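Local coordinates for choline binding protein PCPA (Streptococcus pneumoniae, PDB 4CP6) that serves as a pneumococcal vaccine antigen, a choline-binding protein whose leucine-rich repeats probably mediate protein contacts at the cell surface, at residues Leu239-Gln245 against Ser264-Tyr270; Leu280-Phe286 against Ser302-Arg308; Lys293-Leu299 against Glu316-Leu322. One frame throughout, in Å; residues are numbered along the deposited sequence.

Contact 1 (Leu239-Gln245 against Ser264-Tyr270); sequences LIYYPSQ and SFNKNSY
Tyr242 N donates a nearly straight hydrogen bond to Ser264 O (2.8 Å) and Ser269 N donates another to Ser244 O (3.0 Å), joining the end of strand 238-241 and the chain after it to a turn-rich run next to them. These bonds tie neighbouring turns of a leucine-rich repeat solenoid. Between the two bonds, residues Phe265 to Asn268 form a type II beta turn. Lys267 takes its third position, with a positive phi of 63°, and sends its long chain away to a salt bridge with Asp290.

The apolar heart of the contact is Tyr242 against Phe265. Tyr242 CG stands anti to its own N (chi1 -172°), which lays the ring alongside Phe265. The planes are nearly parallel, 18° apart, but slid so far that the rings barely overlap: Tyr242 CB sits over the face of Phe265, 3.8 Å from its centroid, and Phe265 CE2 lies over a face of the Tyr242 ring, 3.5 Å from CG. Tyr251 meets the Tyr242 ring edge-to-face. Leu239 packs beside Phe265, its CD1 4.0 Å from Phe265 CZ. A flat phenylalanine suits this place, offering a broad face to the tyrosine methylene while its CZ meets the leucine.

Small serines suit the close backbone approaches. Ser244 CB packs 3.4 Å from Lys267 O, and Ser264 CB rests beside Ile240 O, its hydroxyl bonding back to Ala261 O. Water takes up two backbone carbonyls, Asn266 O of the turn and Tyr242 O of the facing chain: one molecule joins Tyr241 OH to Asn266 O, and a second donates to Tyr242 O at 2.7 Å and to Asn266 O at 3.2 Å.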
loop_
_atom_site.group_PDB
_atom_site.type_symbol
_atom_site.label_atom_id
_atom_site.label_comp_id
_atom_site.label_asym_id
_atom_site.label_seq_id
_atom_site.Cartn_x
_atom_site.Cartn_y
_atom_site.Cartn_z
ATOM N N LEU A 239 0.816 10.388 -10.401
ATOM C CA LEU A 239 0.963 10.821 -9.026
ATOM C C LEU A 239 0.835 9.509 -8.250
ATOM O O LEU A 239 -0.245 8.896 -8.206
ATOM C CB LEU A 239 -0.090 11.877 -8.628
ATOM C CG LEU A 239 0.161 12.554 -7.296
ATOM C CD1 LEU A 239 -0.656 13.869 -7.207
ATOM C CD2 LEU A 239 -0.144 11.616 -6.083
ATOM N N ILE A 240 1.971 9.045 -7.697
ATOM C CA ILE A 240 2.012 7.741 -7.063
ATOM C C ILE A 240 1.546 7.812 -5.611
ATOM O O ILE A 240 0.740 6.976 -5.189
ATOM C CB ILE A 240 3.430 7.135 -7.182
ATOM C CG1 ILE A 240 3.811 6.974 -8.670
ATOM C CG2 ILE A 240 3.531 5.762 -6.451
ATOM C CD1 ILE A 240 5.283 6.618 -8.909
ATOM N N TYR A 241 2.093 8.755 -4.826
ATOM C CA TYR A 241 1.715 8.804 -3.421
ATOM C C TYR A 241 1.812 10.185 -2.854
ATOM O O TYR A 241 2.878 10.815 -2.930
ATOM C CB TYR A 241 2.543 7.811 -2.583
ATOM C CG TYR A 241 2.054 7.752 -1.148
ATOM C CD1 TYR A 241 0.744 7.365 -0.850
ATOM C CD2 TYR A 241 2.877 8.140 -0.091
ATOM C CE1 TYR A 241 0.277 7.352 0.462
ATOM C CE2 TYR A 241 2.436 8.079 1.226
ATOM C CZ TYR A 241 1.131 7.708 1.498
ATOM O OH TYR A 241 0.668 7.721 2.801
ATOM N N TYR A 242 0.699 10.652 -2.236
ATOM C CA TYR A 242 0.641 11.922 -1.535
ATOM C C TYR A 242 0.708 11.555 -0.048
ATOM O O TYR A 242 -0.225 10.917 0.477
ATOM C CB TYR A 242 -0.667 12.606 -1.871
ATOM C CG TYR A 242 -0.731 14.026 -1.339
ATOM C CD1 TYR A 242 -1.094 14.282 -0.019
ATOM C CD2 TYR A 242 -0.508 15.113 -2.179
ATOM C CE1 TYR A 242 -1.202 15.587 0.460
ATOM C CE2 TYR A 242 -0.622 16.421 -1.712
ATOM C CZ TYR A 242 -0.949 16.650 -0.392
ATOM O OH TYR A 242 -1.098 17.944 0.047
ATOM N N PRO A 243 1.786 11.919 0.675
ATOM C CA PRO A 243 1.896 11.485 2.084
ATOM C C PRO A 243 0.706 11.852 2.941
ATOM O O PRO A 243 0.270 12.995 2.888
ATOM C CB PRO A 243 3.191 12.138 2.568
ATOM C CG PRO A 243 4.013 12.243 1.293
ATOM C CD PRO A 243 2.993 12.628 0.224
ATOM N N SER A 244 0.184 10.891 3.729
ATOM C CA SER A 244 -1.024 11.135 4.501
ATOM C C SER A 244 -0.866 12.275 5.485
ATOM O O SER A 244 -1.870 12.924 5.839
ATOM C CB SER A 244 -1.496 9.878 5.231
ATOM O OG SER A 244 -0.626 9.496 6.290
ATOM N N GLN A 245 0.390 12.507 5.962
ATOM C CA GLN A 245 0.604 13.534 7.002
ATOM C C GLN A 245 1.189 14.824 6.453
ATOM O O GLN A 245 1.549 15.706 7.244
ATOM C CB GLN A 245 1.427 12.997 8.195
ATOM C CG GLN A 245 0.897 11.696 8.773
ATOM C CD GLN A 245 -0.581 11.749 9.062
ATOM O OE1 GLN A 245 -1.417 11.207 8.301
ATOM N NE2 GLN A 245 -0.938 12.385 10.163
ATOM N N SER A 264 -3.375 6.495 -3.702
ATOM C CA SER A 264 -2.465 7.642 -3.671
ATOM C C SER A 264 -2.732 8.698 -2.601
ATOM O O SER A 264 -1.770 9.373 -2.211
ATOM C CB SER A 264 -2.373 8.320 -5.025
ATOM O OG SER A 264 -3.663 8.597 -5.558
ATOM N N PHE A 265 -3.988 8.906 -2.161
ATOM C CA PHE A 265 -4.313 9.864 -1.077
ATOM C C PHE A 265 -4.978 9.101 0.056
ATOM O O PHE A 265 -5.727 9.684 0.852
ATOM C CB PHE A 265 -5.249 11.017 -1.552
ATOM C CG PHE A 265 -4.627 11.975 -2.531
ATOM C CD1 PHE A 265 -4.416 11.603 -3.859
ATOM C CD2 PHE A 265 -4.273 13.266 -2.137
ATOM C CE1 PHE A 265 -3.888 12.519 -4.786
ATOM C CE2 PHE A 265 -3.755 14.178 -3.065
ATOM C CZ PHE A 265 -3.536 13.792 -4.374
ATOM N N ASN A 266 -4.694 7.805 0.178
ATOM C CA ASN A 266 -5.280 7.011 1.240
ATOM C C ASN A 266 -4.871 7.551 2.614
ATOM O O ASN A 266 -3.707 7.887 2.818
ATOM C CB ASN A 266 -4.835 5.561 1.089
ATOM C CG ASN A 266 -5.462 4.605 2.041
ATOM O OD1 ASN A 266 -6.712 4.608 2.260
ATOM N ND2 ASN A 266 -4.683 3.700 2.506
ATOM N N LYS A 267 -5.815 7.552 3.558
ATOM C CA LYS A 267 -5.611 7.971 4.962
ATOM C C LYS A 267 -5.233 9.433 5.099
ATOM O O LYS A 267 -4.749 9.826 6.157
ATOM C CB LYS A 267 -4.548 7.081 5.660
ATOM C CG LYS A 267 -4.872 5.574 5.695
ATOM C CD LYS A 267 -6.098 5.356 6.611
ATOM C CE LYS A 267 -6.578 3.950 6.766
ATOM N NZ LYS A 267 -7.811 3.962 7.605
ATOM N N ASN A 268 -5.437 10.231 4.072
ATOM C CA ASN A 268 -5.025 11.618 4.110
ATOM C C ASN A 268 -5.645 12.345 5.300
ATOM O O ASN A 268 -6.866 12.333 5.467
ATOM C CB ASN A 268 -5.397 12.274 2.812
ATOM C CG ASN A 268 -4.822 13.654 2.728
ATOM O OD1 ASN A 268 -5.368 14.586 3.316
ATOM N ND2 ASN A 268 -3.629 13.770 2.153
ATOM N N SER A 269 -4.812 13.033 6.103
ATOM C CA SER A 269 -5.271 13.665 7.324
ATOM C C SER A 269 -5.534 15.166 7.243
ATOM O O SER A 269 -6.273 15.669 8.099
ATOM C CB SER A 269 -4.222 13.448 8.419
ATOM O OG SER A 269 -4.001 12.075 8.714
ATOM N N TYR A 270 -4.939 15.884 6.279
ATOM C CA TYR A 270 -4.983 17.346 6.328
ATOM C C TYR A 270 -5.545 18.044 5.132
ATOM O O TYR A 270 -5.974 19.196 5.255
ATOM C CB TYR A 270 -3.563 17.890 6.595
ATOM C CG TYR A 270 -2.989 17.396 7.899
ATOM C CD1 TYR A 270 -3.554 17.762 9.119
ATOM C CD2 TYR A 270 -1.922 16.499 7.920
ATOM C CE1 TYR A 270 -3.061 17.266 10.322
ATOM C CE2 TYR A 270 -1.393 16.033 9.120
ATOM C CZ TYR A 270 -1.965 16.416 10.321
ATOM O OH TYR A 270 -1.458 15.929 11.509
HETATM O O HOH W 1 -1.484 6.168 3.066
HETATM O O HOH W 2 -2.647 10.638 1.673
HETATM O O HOH W 3 -3.316 8.910 8.378
HETATM O O HOH W 4 -2.580 15.240 4.522
#

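Contact 2 (Leu280-Phe286 against Ser302-Arg308); sequences LEKIGTF and SLETIER
Glu307, Glu281 and Ile283 lose the most surface where strands 282-283 and 305-306 pair in parallel, as adjoining rungs of the leucine-rich repeat solenoid. Lys282 stands beside Thr305 and Ile283 beside Ile306, so polar chains fall on one face of the sheet and apolar ones on the other.

Glu307 enters through its backbone, its N bonding to Ile283 O, and then stretches an extended side chain back over the neighbouring rung. OE1 takes a weak hydrogen bond from Thr285 N, while OE2 forms a salt bridge with Lys282 NZ (3.3 Å). A water accepts from that NZ and donates to the same OE2, closing a small triangle. A glutamate is long enough to serve backbone and lysine together.

Glu281 contributes its carbonyl, which accepts from both Glu304 N (2.8 Å) and Thr305 N (3.1 Å), and a side chain that runs alongside that of Glu304. The carboxylate planes are only 18° apart and the two OE2 atoms 4.2 Å from each other; two such charges would probably raise each other's pKa somewhat.

Ile283 faces the interior. With CG1 beside its backbone N (chi1 -65°), that branch reaches Leu303 CD1 at 3.8 Å, while CB lies near Ile306 CG2. Beta-branched residues suit such a strand, filling space close to the backbone.

Past the strands, Arg308 brings NH1 to the edge of the Phe286 ring, the planes 73° apart, and a water links NH1 to Thr285 OG1. The arginine's carbonyl O is gripped twice, by Thr285 OG1 at 2.6 Å and by Phe286 N at 3.0 Å.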
loop_
_atom_site.group_PDB
_atom_site.type_symbol
_atom_site.label_atom_id
_atom_site.label_comp_id
_atom_site.label_asym_id
_atom_site.label_seq_id
_atom_site.Cartn_x
_atom_site.Cartn_y
_atom_site.Cartn_z
ATOM N N LEU A 280 -5.860 14.969 -16.728
ATOM C CA LEU A 280 -5.975 13.788 -15.851
ATOM C C LEU A 280 -7.099 12.913 -16.394
ATOM O O LEU A 280 -8.212 13.385 -16.660
ATOM C CB LEU A 280 -6.236 14.220 -14.419
ATOM C CG LEU A 280 -6.028 13.129 -13.380
ATOM C CD1 LEU A 280 -5.323 13.683 -12.178
ATOM C CD2 LEU A 280 -7.325 12.529 -12.983
ATOM N N GLU A 281 -6.799 11.631 -16.598
ATOM C CA GLU A 281 -7.747 10.687 -17.181
ATOM C C GLU A 281 -8.295 9.650 -16.216
ATOM O O GLU A 281 -9.388 9.142 -16.451
ATOM C CB GLU A 281 -7.095 9.896 -18.325
ATOM C CG GLU A 281 -6.562 10.765 -19.457
ATOM C CD GLU A 281 -5.634 10.057 -20.431
ATOM O OE1 GLU A 281 -5.200 8.915 -20.150
ATOM O OE2 GLU A 281 -5.321 10.667 -21.477
ATOM N N LYS A 282 -7.523 9.275 -15.205
ATOM C CA LYS A 282 -7.893 8.166 -14.338
ATOM C C LYS A 282 -7.599 8.405 -12.888
ATOM O O LYS A 282 -6.515 8.882 -12.536
ATOM C CB LYS A 282 -7.130 6.918 -14.855
ATOM C CG LYS A 282 -7.290 5.656 -14.005
ATOM C CD LYS A 282 -6.558 4.512 -14.696
ATOM C CE LYS A 282 -6.801 3.204 -14.028
ATOM N NZ LYS A 282 -6.042 2.126 -14.726
ATOM N N ILE A 283 -8.554 7.996 -12.041
ATOM C CA ILE A 283 -8.408 8.017 -10.590
ATOM C C ILE A 283 -8.429 6.554 -10.131
ATOM O O ILE A 283 -9.440 5.853 -10.319
ATOM C CB ILE A 283 -9.533 8.833 -9.922
ATOM C CG1 ILE A 283 -9.416 10.303 -10.353
ATOM C CG2 ILE A 283 -9.514 8.665 -8.403
ATOM C CD1 ILE A 283 -10.601 11.169 -9.936
ATOM N N GLY A 284 -7.308 6.104 -9.558
ATOM C CA GLY A 284 -7.122 4.717 -9.135
ATOM C C GLY A 284 -8.001 4.270 -7.988
ATOM O O GLY A 284 -8.532 5.086 -7.228
ATOM N N THR A 285 -8.056 2.951 -7.782
ATOM C CA THR A 285 -8.874 2.375 -6.718
ATOM C C THR A 285 -8.416 2.894 -5.339
ATOM O O THR A 285 -7.215 3.039 -5.079
ATOM C CB THR A 285 -8.942 0.837 -6.861
ATOM O OG1 THR A 285 -9.914 0.318 -5.957
ATOM C CG2 THR A 285 -7.613 0.168 -6.554
ATOM N N PHE A 286 -9.382 3.180 -4.433
ATOM C CA PHE A 286 -9.108 3.705 -3.098
ATOM C C PHE A 286 -8.303 5.002 -3.126
ATOM O O PHE A 286 -7.681 5.347 -2.106
ATOM C CB PHE A 286 -8.406 2.650 -2.231
ATOM C CG PHE A 286 -9.241 1.460 -1.825
ATOM C CD1 PHE A 286 -9.434 0.401 -2.702
ATOM C CD2 PHE A 286 -9.787 1.379 -0.549
ATOM C CE1 PHE A 286 -10.190 -0.708 -2.322
ATOM C CE2 PHE A 286 -10.552 0.275 -0.172
ATOM C CZ PHE A 286 -10.751 -0.752 -1.064
ATOM N N SER A 302 -11.461 16.006 -18.789
ATOM C CA SER A 302 -10.730 14.873 -19.349
ATOM C C SER A 302 -10.915 13.565 -18.575
ATOM O O SER A 302 -10.471 12.520 -19.073
ATOM C CB SER A 302 -9.241 15.205 -19.396
ATOM O OG SER A 302 -8.807 15.621 -18.114
ATOM N N LEU A 303 -11.545 13.601 -17.382
ATOM C CA LEU A 303 -11.635 12.375 -16.572
ATOM C C LEU A 303 -12.452 11.286 -17.246
ATOM O O LEU A 303 -13.630 11.468 -17.533
ATOM C CB LEU A 303 -12.220 12.736 -15.210
ATOM C CG LEU A 303 -12.306 11.593 -14.169
ATOM C CD1 LEU A 303 -10.916 11.076 -13.795
ATOM C CD2 LEU A 303 -12.993 12.128 -12.930
ATOM N N GLU A 304 -11.819 10.102 -17.444
ATOM C CA GLU A 304 -12.471 8.988 -18.103
ATOM C C GLU A 304 -12.854 7.855 -17.154
ATOM O O GLU A 304 -13.806 7.120 -17.446
ATOM C CB GLU A 304 -11.490 8.357 -19.108
ATOM C CG GLU A 304 -11.003 9.259 -20.236
ATOM C CD GLU A 304 -9.884 8.661 -21.079
ATOM O OE1 GLU A 304 -9.575 7.455 -20.912
ATOM O OE2 GLU A 304 -9.289 9.414 -21.882
ATOM N N THR A 305 -12.042 7.616 -16.117
ATOM C CA THR A 305 -12.197 6.442 -15.274
ATOM C C THR A 305 -12.075 6.801 -13.824
ATOM O O THR A 305 -11.087 7.429 -13.429
ATOM C CB THR A 305 -11.058 5.426 -15.657
ATOM O OG1 THR A 305 -11.180 5.125 -17.053
ATOM C CG2 THR A 305 -11.108 4.139 -14.819
ATOM N N ILE A 306 -13.005 6.285 -13.000
ATOM C CA ILE A 306 -12.946 6.434 -11.553
ATOM C C ILE A 306 -13.122 5.030 -11.001
ATOM O O ILE A 306 -14.197 4.447 -11.130
ATOM C CB ILE A 306 -13.978 7.404 -10.966
ATOM C CG1 ILE A 306 -14.000 8.726 -11.720
ATOM C CG2 ILE A 306 -13.688 7.625 -9.472
ATOM C CD1 ILE A 306 -15.130 9.664 -11.214
ATOM N N GLU A 307 -12.064 4.459 -10.402
ATOM C CA GLU A 307 -12.072 3.078 -9.960
ATOM C C GLU A 307 -12.745 2.842 -8.621
ATOM O O GLU A 307 -13.144 3.779 -7.912
ATOM C CB GLU A 307 -10.635 2.522 -9.958
ATOM C CG GLU A 307 -9.967 2.506 -11.322
ATOM C CD GLU A 307 -8.647 1.751 -11.355
ATOM O OE1 GLU A 307 -7.930 1.665 -10.324
ATOM O OE2 GLU A 307 -8.325 1.250 -12.453
ATOM N N ARG A 308 -12.844 1.563 -8.273
ATOM C CA ARG A 308 -13.494 1.086 -7.071
ATOM C C ARG A 308 -13.091 1.826 -5.805
ATOM O O ARG A 308 -11.903 1.995 -5.530
ATOM C CB ARG A 308 -13.223 -0.427 -6.926
ATOM C CG ARG A 308 -13.641 -1.051 -5.591
ATOM C CD ARG A 308 -13.640 -2.581 -5.658
ATOM N NE ARG A 308 -14.067 -3.157 -4.374
ATOM C CZ ARG A 308 -13.263 -3.576 -3.404
ATOM N NH1 ARG A 308 -11.946 -3.484 -3.537
ATOM N NH2 ARG A 308 -13.773 -4.102 -2.291
HETATM O O HOH W 5 -6.008 0.042 -12.952
HETATM O O HOH W 6 -10.122 -2.347 -5.525
#

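Contact 3 (Lys293-Leu299 against Glu316-Leu322); sequences KLEEISL and ELKELIL
Glu295 reaches across to Glu316 and Lys318 with nearly every atom of its side chain. CG leaves CB anti to the carbonyl carbon (chi1 -68°); both atoms lie near Glu316 O, CG at 3.8 Å, and CG also touches Glu316 CB. The chain stays extended beyond CG, which brings CD beside Lys318 CE. At the tip the oxygens divide their work: OE1 makes a long salt bridge with Lys318 NZ (4.0 Å), and OE2 meets a water, at 2.8 Å, that also binds Glu316 OE1. Lys339 pairs with that second carboxylate and probably eases the meeting of two acids. The backbone bond from Lys318 N to Glu295 O is almost straight (3.0 Å, 174°).

Farther along, the backbones draw apart, to 7.2 Å between the CA atoms of Ile297 and Leu320, and water fills in for direct pairing. One molecule links Ile297 N to Glu319 O, another Ile297 O to Ile321 N. Apolar side chains also meet across the gap: Ile297 CG2 touches Leu320 CD2 at 3.6 Å, and Leu299 CD1 lies near Leu322 CD2, each strand supplying branched chains that reach partway, so that the methyls meet.

The gap separates two parallel sheets of the leucine-rich repeat solenoid: strand 296-298 ends one beside 273-275, and strand 319-322 begins the next beside 342-345. Phe311 of strand 311-312 packs against Ile297, Leu317 and Leu320.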
loop_
_atom_site.group_PDB
_atom_site.type_symbol
_atom_site.label_atom_id
_atom_site.label_comp_id
_atom_site.label_asym_id
_atom_site.label_seq_id
_atom_site.Cartn_x
_atom_site.Cartn_y
_atom_site.Cartn_z
ATOM N N LYS A 293 -10.336 14.849 5.725
ATOM C CA LYS A 293 -10.564 16.291 5.795
ATOM C C LYS A 293 -10.976 16.891 4.441
ATOM O O LYS A 293 -11.345 18.059 4.379
ATOM C CB LYS A 293 -9.325 17.026 6.312
ATOM C CG LYS A 293 -9.206 17.006 7.830
ATOM C CD LYS A 293 -8.451 18.265 8.238
ATOM C CE LYS A 293 -7.882 18.276 9.628
ATOM N NZ LYS A 293 -7.326 19.635 9.940
ATOM N N LEU A 294 -10.943 16.090 3.342
ATOM C CA LEU A 294 -11.251 16.581 2.003
ATOM C C LEU A 294 -12.666 17.134 1.951
ATOM O O LEU A 294 -13.604 16.397 2.244
ATOM C CB LEU A 294 -11.064 15.459 0.971
ATOM C CG LEU A 294 -11.196 15.863 -0.484
ATOM C CD1 LEU A 294 -10.021 16.782 -0.923
ATOM C CD2 LEU A 294 -11.271 14.618 -1.374
ATOM N N GLU A 295 -12.813 18.418 1.628
ATOM C CA GLU A 295 -14.122 19.080 1.585
ATOM C C GLU A 295 -14.577 19.289 0.167
ATOM O O GLU A 295 -15.777 19.273 -0.125
ATOM C CB GLU A 295 -14.042 20.450 2.279
ATOM C CG GLU A 295 -13.829 20.340 3.781
ATOM C CD GLU A 295 -13.646 21.655 4.513
ATOM O OE1 GLU A 295 -13.668 22.714 3.845
ATOM O OE2 GLU A 295 -13.403 21.618 5.743
ATOM N N GLU A 296 -13.608 19.571 -0.718
ATOM C CA GLU A 296 -13.900 19.874 -2.098
ATOM C C GLU A 296 -12.860 19.296 -3.021
ATOM O O GLU A 296 -11.681 19.299 -2.716
ATOM C CB GLU A 296 -14.060 21.388 -2.342
ATOM C CG GLU A 296 -13.088 22.288 -1.631
ATOM C CD GLU A 296 -13.438 23.758 -1.767
ATOM O OE1 GLU A 296 -13.611 24.232 -2.914
ATOM O OE2 GLU A 296 -13.521 24.441 -0.721
ATOM N N ILE A 297 -13.333 18.767 -4.142
ATOM C CA ILE A 297 -12.472 18.210 -5.169
ATOM C C ILE A 297 -12.943 18.659 -6.523
ATOM O O ILE A 297 -14.140 18.560 -6.807
ATOM C CB ILE A 297 -12.348 16.683 -5.043
ATOM C CG1 ILE A 297 -11.291 16.151 -6.054
ATOM C CG2 ILE A 297 -13.716 15.987 -5.225
ATOM C CD1 ILE A 297 -10.987 14.775 -5.866
ATOM N N SER A 298 -12.036 19.177 -7.367
ATOM C CA SER A 298 -12.417 19.585 -8.710
ATOM C C SER A 298 -12.029 18.451 -9.669
ATOM O O SER A 298 -10.843 18.076 -9.715
ATOM C CB SER A 298 -11.712 20.880 -9.100
ATOM O OG SER A 298 -12.060 21.239 -10.423
ATOM N N LEU A 299 -12.998 17.898 -10.402
ATOM C CA LEU A 299 -12.769 16.798 -11.340
ATOM C C LEU A 299 -12.816 17.348 -12.754
ATOM O O LEU A 299 -13.744 18.080 -13.103
ATOM C CB LEU A 299 -13.853 15.732 -11.168
ATOM C CG LEU A 299 -13.949 15.120 -9.748
ATOM C CD1 LEU A 299 -15.127 14.145 -9.677
ATOM C CD2 LEU A 299 -12.642 14.425 -9.355
ATOM N N GLU A 316 -15.639 14.601 5.367
ATOM C CA GLU A 316 -15.966 16.011 5.206
ATOM C C GLU A 316 -16.332 16.440 3.805
ATOM O O GLU A 316 -16.541 17.629 3.556
ATOM C CB GLU A 316 -14.812 16.889 5.723
ATOM C CG GLU A 316 -14.561 16.760 7.211
ATOM C CD GLU A 316 -15.612 17.313 8.156
ATOM O OE1 GLU A 316 -16.381 18.216 7.765
ATOM O OE2 GLU A 316 -15.635 16.840 9.311
ATOM N N LEU A 317 -16.390 15.487 2.836
ATOM C CA LEU A 317 -16.657 15.889 1.456
ATOM C C LEU A 317 -18.046 16.448 1.298
ATOM O O LEU A 317 -19.013 15.749 1.600
ATOM C CB LEU A 317 -16.388 14.692 0.539
ATOM C CG LEU A 317 -16.558 14.893 -0.953
ATOM C CD1 LEU A 317 -15.587 15.904 -1.485
ATOM C CD2 LEU A 317 -16.409 13.555 -1.657
ATOM N N LYS A 318 -18.174 17.687 0.805
ATOM C CA LYS A 318 -19.481 18.352 0.785
ATOM C C LYS A 318 -20.297 18.176 -0.469
ATOM O O LYS A 318 -21.526 18.259 -0.405
ATOM C CB LYS A 318 -19.308 19.862 1.044
ATOM C CG LYS A 318 -18.562 20.191 2.341
ATOM C CD LYS A 318 -18.309 21.711 2.467
ATOM C CE LYS A 318 -17.641 22.063 3.780
ATOM N NZ LYS A 318 -17.566 23.531 3.999
ATOM N N GLU A 319 -19.636 17.973 -1.613
ATOM C CA GLU A 319 -20.314 17.887 -2.904
ATOM C C GLU A 319 -19.419 17.137 -3.835
ATOM O O GLU A 319 -18.199 17.102 -3.623
ATOM C CB GLU A 319 -20.529 19.324 -3.459
ATOM C CG GLU A 319 -21.279 19.416 -4.777
ATOM C CD GLU A 319 -21.552 20.812 -5.305
ATOM O OE1 GLU A 319 -21.064 21.791 -4.696
ATOM O OE2 GLU A 319 -22.253 20.924 -6.337
ATOM N N LEU A 320 -20.015 16.546 -4.885
ATOM C CA LEU A 320 -19.248 15.910 -5.940
ATOM C C LEU A 320 -19.911 16.236 -7.238
ATOM O O LEU A 320 -21.127 16.030 -7.378
ATOM C CB LEU A 320 -19.181 14.382 -5.798
ATOM C CG LEU A 320 -18.019 13.791 -5.059
ATOM C CD1 LEU A 320 -18.224 12.301 -4.825
ATOM C CD2 LEU A 320 -16.698 14.059 -5.804
ATOM N N ILE A 321 -19.136 16.751 -8.186
ATOM C CA ILE A 321 -19.602 16.999 -9.519
ATOM C C ILE A 321 -18.861 16.049 -10.449
ATOM O O ILE A 321 -17.675 16.267 -10.730
ATOM C CB ILE A 321 -19.419 18.468 -9.926
ATOM C CG1 ILE A 321 -20.188 19.387 -8.940
ATOM C CG2 ILE A 321 -19.845 18.670 -11.389
ATOM C CD1 ILE A 321 -19.773 20.861 -9.028
ATOM N N LEU A 322 -19.527 14.992 -10.902
ATOM C CA LEU A 322 -18.910 14.044 -11.832
ATOM C C LEU A 322 -18.931 14.688 -13.221
ATOM O O LEU A 322 -19.979 15.149 -13.691
ATOM C CB LEU A 322 -19.645 12.706 -11.840
ATOM C CG LEU A 322 -19.730 11.975 -10.485
ATOM C CD1 LEU A 322 -20.610 10.725 -10.607
ATOM C CD2 LEU A 322 -18.321 11.617 -9.942
HETATM O O HOH W 7 -15.666 20.784 7.133
HETATM O O HOH W 8 -16.224 18.921 -4.376
HETATM O O HOH W 9 -16.759 18.116 -7.226
HETATM O O HOH W 10 -15.812 17.929 -9.724
HETATM O O HOH W 11 -16.372 18.551 -12.477
#

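Overall arrangement
The three contacts join successive coils of one leucine-rich repeat solenoid, their centres about 15 to 16 Å apart. Contacts 2 and 3 interleave along the chain, strand 296-298 falling between strands 282-283 and 305-306. They meet inside the coils, where Ile283 CD1 lies 3.9 Å from Leu299 CD2 and Ile306 CD1 4.0 Å from Leu322 CD2. The sheet carrying contact 2 runs on through both its strands, whereas at contact 3 water separates two sheets. Contact 1 closes earlier in the chain, yet its segment 264-270 adjoins both others: Asn266 CB approaches Phe286 O of contact 2, and Ser269 O lies 3.2 Å from Lys293 CG of contact 3.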